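PDB 6T3T: 4-hydroxy-tetrahydrodipicolinate synthase from Methylacidiphilum fumariolicum SolV, which probably catalyses the condensation of pyruvate with aspartate-beta-semialdehyde to 4-hydroxy-tetrahydrodipicolinate, a step in lysine biosynthesis by the diaminopimelate pathway. Local coordinates for residues D20-A23 against L24-L28; V60-T63 against A64-V67. All coordinates share one frame; numbering follows the deposited sequence.

Contact 1 of 2, residues D20-A23 against L24-L28; sequences DRKA and LERLL
Lys22 leaves the helix with CG anti to the backbone N (chi1 -175°) and then bends at every later torsion, curling its chain back over the next turn; Glu25 has CG beside its backbone N (chi1 -64°) and runs extended past the Arg21 carbonyl. The two side chains meet at about a right angle. Their charged ends make only a long salt bridge, with Lys22 NZ 3.8 Å from Glu25 OE1, and the ammonium lies just as near the helix surface, Lys22 NZ being 3.7 Å from Glu25 CB. NZ also stands over one face of the Arg26 guanidinium, displaced toward its rim and 4.2 Å from Arg26 NH2. These two positive groups probably repel each other, with the Glu25 carboxylate likely to offset part of that cost. With alanine at Glu25, the Lys22 ammonium is likely to be left beside the Arg26 guanidinium without its acidic neighbour, weak as that pairing is.

All this happens on the first turns of helix 21-32, an outer helix of the TIM barrel that follows strand 5-9 and a short hairpin. Asp20 is the N-cap: its OD1 accepts from Ala23 N at 3.1 Å, the N-H coming in from above the carboxylate plane. Asp20 O takes Leu24 N at 3.0 Å, and the same i to i+4 pattern continues from Arg21 O, Lys22 O and Ala23 O to the amides of Glu25, Arg26 and Leu27. Packing is close where Glu25 CG passes 3.1 Å from Arg21 O. Ala23 and Leu24 turn to another side, against Pro13, and Leu24 also reaches Ile10 and, on helix 53-67, Leu62.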
loop_
_atom_site.group_PDB
_atom_site.type_symbol
_atom_site.label_atom_id
_atom_site.label_comp_id
_atom_site.label_asym_id
_atom_site.label_seq_id
_atom_site.Cartn_x
_atom_site.Cartn_y
_atom_site.Cartn_z
ATOM N N ASP A 20 -34.967 -0.125 17.755
ATOM C CA ASP A 20 -35.541 -1.167 18.601
ATOM C C ASP A 20 -35.207 -0.843 20.061
ATOM O O ASP A 20 -34.096 -1.114 20.536
ATOM C CB ASP A 20 -35.010 -2.537 18.184
ATOM C CG ASP A 20 -35.678 -3.682 18.938
ATOM O OD1 ASP A 20 -36.315 -3.437 19.994
ATOM O OD2 ASP A 20 -35.554 -4.837 18.471
ATOM N N ARG A 21 -36.174 -0.255 20.779
ATOM C CA ARG A 21 -35.888 0.257 22.121
ATOM C C ARG A 21 -35.706 -0.864 23.132
ATOM O O ARG A 21 -34.841 -0.782 24.005
ATOM C CB ARG A 21 -37.008 1.182 22.597
ATOM C CG ARG A 21 -37.176 2.423 21.763
ATOM C CD ARG A 21 -38.093 3.444 22.431
ATOM N NE ARG A 21 -38.263 4.582 21.536
ATOM C CZ ARG A 21 -38.730 5.771 21.898
ATOM N NH1 ARG A 21 -39.086 6.000 23.160
ATOM N NH2 ARG A 21 -38.836 6.735 20.987
ATOM N N LYS A 22 -36.508 -1.914 23.022
ATOM C CA LYS A 22 -36.363 -3.051 23.916
ATOM C C LYS A 22 -35.009 -3.734 23.727
ATOM O O LYS A 22 -34.336 -4.080 24.704
ATOM C CB LYS A 22 -37.513 -4.026 23.700
ATOM C CG LYS A 22 -37.503 -5.201 24.677
ATOM C CD LYS A 22 -37.700 -4.735 26.126
ATOM C CE LYS A 22 -36.797 -5.494 27.115
ATOM N NZ LYS A 22 -35.425 -4.879 27.174
ATOM N N ALA A 23 -34.591 -3.933 22.474
ATOM C CA ALA A 23 -33.292 -4.555 22.219
ATOM C C ALA A 23 -32.166 -3.685 22.749
ATOM O O ALA A 23 -31.184 -4.191 23.305
ATOM C CB ALA A 23 -33.114 -4.808 20.732
ATOM N N LEU A 24 -32.295 -2.373 22.583
ATOM C CA LEU A 24 -31.284 -1.459 23.091
ATOM C C LEU A 24 -31.185 -1.549 24.608
ATOM O O LEU A 24 -30.081 -1.596 25.164
ATOM C CB LEU A 24 -31.608 -0.028 22.646
ATOM C CG LEU A 24 -30.635 1.074 23.052
ATOM C CD1 LEU A 24 -29.229 0.796 22.536
ATOM C CD2 LEU A 24 -31.143 2.407 22.559
ATOM N N GLU A 25 -32.331 -1.531 25.294
ATOM C CA GLU A 25 -32.330 -1.662 26.740
ATOM C C GLU A 25 -31.673 -2.968 27.161
ATOM O O GLU A 25 -30.876 -3.000 28.100
ATOM C CB GLU A 25 -33.758 -1.574 27.283
ATOM C CG GLU A 25 -34.419 -0.235 27.056
ATOM C CD GLU A 25 -35.943 -0.258 27.234
ATOM O OE1 GLU A 25 -36.506 -1.311 27.618
ATOM O OE2 GLU A 25 -36.581 0.785 26.967
ATOM N N ARG A 26 -32.037 -4.076 26.514
ATOM C CA ARG A 26 -31.449 -5.340 26.944
ATOM C C ARG A 26 -29.944 -5.333 26.736
ATOM O O ARG A 26 -29.197 -5.828 27.585
ATOM C CB ARG A 26 -32.074 -6.546 26.243
ATOM C CG ARG A 26 -31.705 -7.841 27.028
ATOM C CD ARG A 26 -32.472 -9.128 26.645
ATOM N NE ARG A 26 -33.921 -9.079 26.893
ATOM C CZ ARG A 26 -34.500 -9.016 28.098
ATOM N NH1 ARG A 26 -33.765 -8.970 29.208
ATOM N NH2 ARG A 26 -35.829 -8.984 28.192
ATOM N N LEU A 27 -29.486 -4.816 25.593
ATOM C CA LEU A 27 -28.052 -4.795 25.308
ATOM C C LEU A 27 -27.311 -3.912 26.306
ATOM O O LEU A 27 -26.230 -4.276 26.795
ATOM C CB LEU A 27 -27.820 -4.356 23.860
ATOM C CG LEU A 27 -26.426 -4.152 23.268
ATOM C CD1 LEU A 27 -25.779 -5.438 22.695
ATOM C CD2 LEU A 27 -26.529 -3.088 22.183
ATOM N N LEU A 28 -27.886 -2.742 26.624
ATOM C CA LEU A 28 -27.238 -1.832 27.558
ATOM C C LEU A 28 -27.141 -2.448 28.951
ATOM O O LEU A 28 -26.103 -2.346 29.606
ATOM C CB LEU A 28 -27.984 -0.499 27.570
ATOM C CG LEU A 28 -27.705 0.324 26.316
ATOM C CD1 LEU A 28 -28.583 1.580 26.239
ATOM C CD2 LEU A 28 -26.238 0.688 26.309
#

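Contact 2 of 2, residues V60-T63 against A64-V67; sequences VRLT and AEIV
Residues 60-67 form the last two turns of helix 53-67, the crossover helix between the parallel strands 38-40 and 72-76 of the TIM barrel, and here Arg61 and Glu65 run side by side in the same direction. What touches is carboxylate against aliphatic chain: Glu65 OE1 sits 3.3 Å from Arg61 CG. The guanidinium and carboxylate planes are 29° apart, yet Arg61 NE stays 4.8 Å from Glu65 OE1, and the guanidinium makes its salt bridge with Glu58, one turn earlier.

Next round the helix, Ile66 folds back over Leu62. With CG1 beside its backbone N and chi2 at an unusual 144°, its CD1 is pressed to 3.1 Å from Leu62 O, a tight fit, while the apolar approach of Ile66 CD1 to Leu62 CB is 4.3 Å. On the side toward the barrel, Thr63 and Val67 lie alongside each other, their CG2 methyls 4.2 Å apart, and both pack on Ile73 of strand 72-76. The Thr63 hydroxyl is bonded to Leu59 O, which satisfies a polar group in a buried place.

Four i to i+4 bonds, such as Ile66 N to Leu62 O at 2.8 Å, tie the turns together, and beyond them Arg70 takes the carbonyl oxygens of Ile66 and Val67. The cohesion therefore rests on backbone bonds and methyl packing; the Arg61-Glu65 attraction, with the charged atoms apart, probably adds only a modest through-space attraction.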
loop_
_atom_site.group_PDB
_atom_site.type_symbol
_atom_site.label_atom_id
_atom_site.label_comp_id
_atom_site.label_asym_id
_atom_site.label_seq_id
_atom_site.Cartn_x
_atom_site.Cartn_y
_atom_site.Cartn_z
ATOM N N VAL A 60 -28.718 8.554 21.116
ATOM C CA VAL A 60 -27.886 9.066 22.195
ATOM C C VAL A 60 -28.730 9.362 23.427
ATOM O O VAL A 60 -28.337 9.044 24.558
ATOM C CB VAL A 60 -27.112 10.307 21.732
ATOM C CG1 VAL A 60 -26.327 10.926 22.922
ATOM C CG2 VAL A 60 -26.204 9.908 20.615
ATOM N N ARG A 61 -29.920 9.918 23.224
ATOM C CA ARG A 61 -30.797 10.218 24.348
ATOM C C ARG A 61 -31.258 8.946 25.041
ATOM O O ARG A 61 -31.277 8.877 26.276
ATOM C CB ARG A 61 -31.999 11.045 23.888
ATOM C CG ARG A 61 -32.752 11.708 25.033
ATOM C CD ARG A 61 -33.534 12.888 24.507
ATOM N NE ARG A 61 -33.960 12.607 23.148
ATOM C CZ ARG A 61 -33.999 13.509 22.169
ATOM N NH1 ARG A 61 -33.600 14.762 22.392
ATOM N NH2 ARG A 61 -34.407 13.133 20.960
ATOM N N LEU A 62 -31.677 7.944 24.258
ATOM C CA LEU A 62 -32.128 6.685 24.843
ATOM C C LEU A 62 -31.027 6.028 25.649
ATOM O O LEU A 62 -31.275 5.509 26.742
ATOM C CB LEU A 62 -32.570 5.726 23.749
ATOM C CG LEU A 62 -33.940 5.995 23.174
ATOM C CD1 LEU A 62 -34.039 5.276 21.830
ATOM C CD2 LEU A 62 -35.005 5.532 24.159
ATOM N N THR A 63 -29.806 6.020 25.104
ATOM C CA THR A 63 -28.665 5.467 25.815
ATOM C C THR A 63 -28.459 6.189 27.143
ATOM O O THR A 63 -28.290 5.547 28.179
ATOM C CB THR A 63 -27.407 5.538 24.941
ATOM O OG1 THR A 63 -27.628 4.833 23.708
ATOM C CG2 THR A 63 -26.206 4.931 25.669
ATOM N N ALA A 64 -28.504 7.527 27.134
ATOM C CA ALA A 64 -28.345 8.269 28.383
ATOM C C ALA A 64 -29.470 7.951 29.340
ATOM O O ALA A 64 -29.231 7.727 30.529
ATOM C CB ALA A 64 -28.274 9.779 28.140
ATOM N N GLU A 65 -30.711 7.918 28.840
ATOM C CA GLU A 65 -31.836 7.638 29.723
ATOM C C GLU A 65 -31.738 6.251 30.334
ATOM O O GLU A 65 -31.917 6.102 31.547
ATOM C CB GLU A 65 -33.149 7.769 28.972
ATOM C CG GLU A 65 -33.552 9.196 28.818
ATOM C CD GLU A 65 -34.548 9.358 27.721
ATOM O OE1 GLU A 65 -34.805 10.515 27.341
ATOM O OE2 GLU A 65 -35.081 8.328 27.256
ATOM N N ILE A 66 -31.405 5.236 29.518
ATOM C CA ILE A 66 -31.328 3.859 30.019
ATOM C C ILE A 66 -30.181 3.708 31.006
ATOM O O ILE A 66 -30.365 3.187 32.107
ATOM C CB ILE A 66 -31.189 2.856 28.856
ATOM C CG1 ILE A 66 -32.507 2.731 28.084
ATOM C CG2 ILE A 66 -30.739 1.494 29.368
ATOM C CD1 ILE A 66 -32.290 2.542 26.568
ATOM N N VAL A 67 -29.001 4.220 30.648
ATOM C CA VAL A 67 -27.805 4.032 31.458
ATOM C C VAL A 67 -27.936 4.789 32.763
ATOM O O VAL A 67 -27.460 4.318 33.802
ATOM C CB VAL A 67 -26.548 4.457 30.669
ATOM C CG1 VAL A 67 -25.319 4.561 31.587
ATOM C CG2 VAL A 67 -26.258 3.447 29.574
#

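How the contacts relate
Contacts 1 and 2 belong to two outer helices of the barrel, 21-32 and 53-67, which pack on each other with the centres of the contacts about 10 Å apart. Glu25 CG rests 3.5 Å from Ile66 CD1, and Leu24 CD2 meets Leu62 CB at 3.8 Å, with Leu28 completing the seam against Ile66 and Thr63. Contact 1 sits at a helix start, where a capping aspartate and mostly exposed charged side chains dominate. Contact 2 sits at a helix end and is more buried: one face meets strand 72-76 through apolar groups, and its charges lie toward the rim, with Arg61 reaching helix 82-95 and Glu65 exposed.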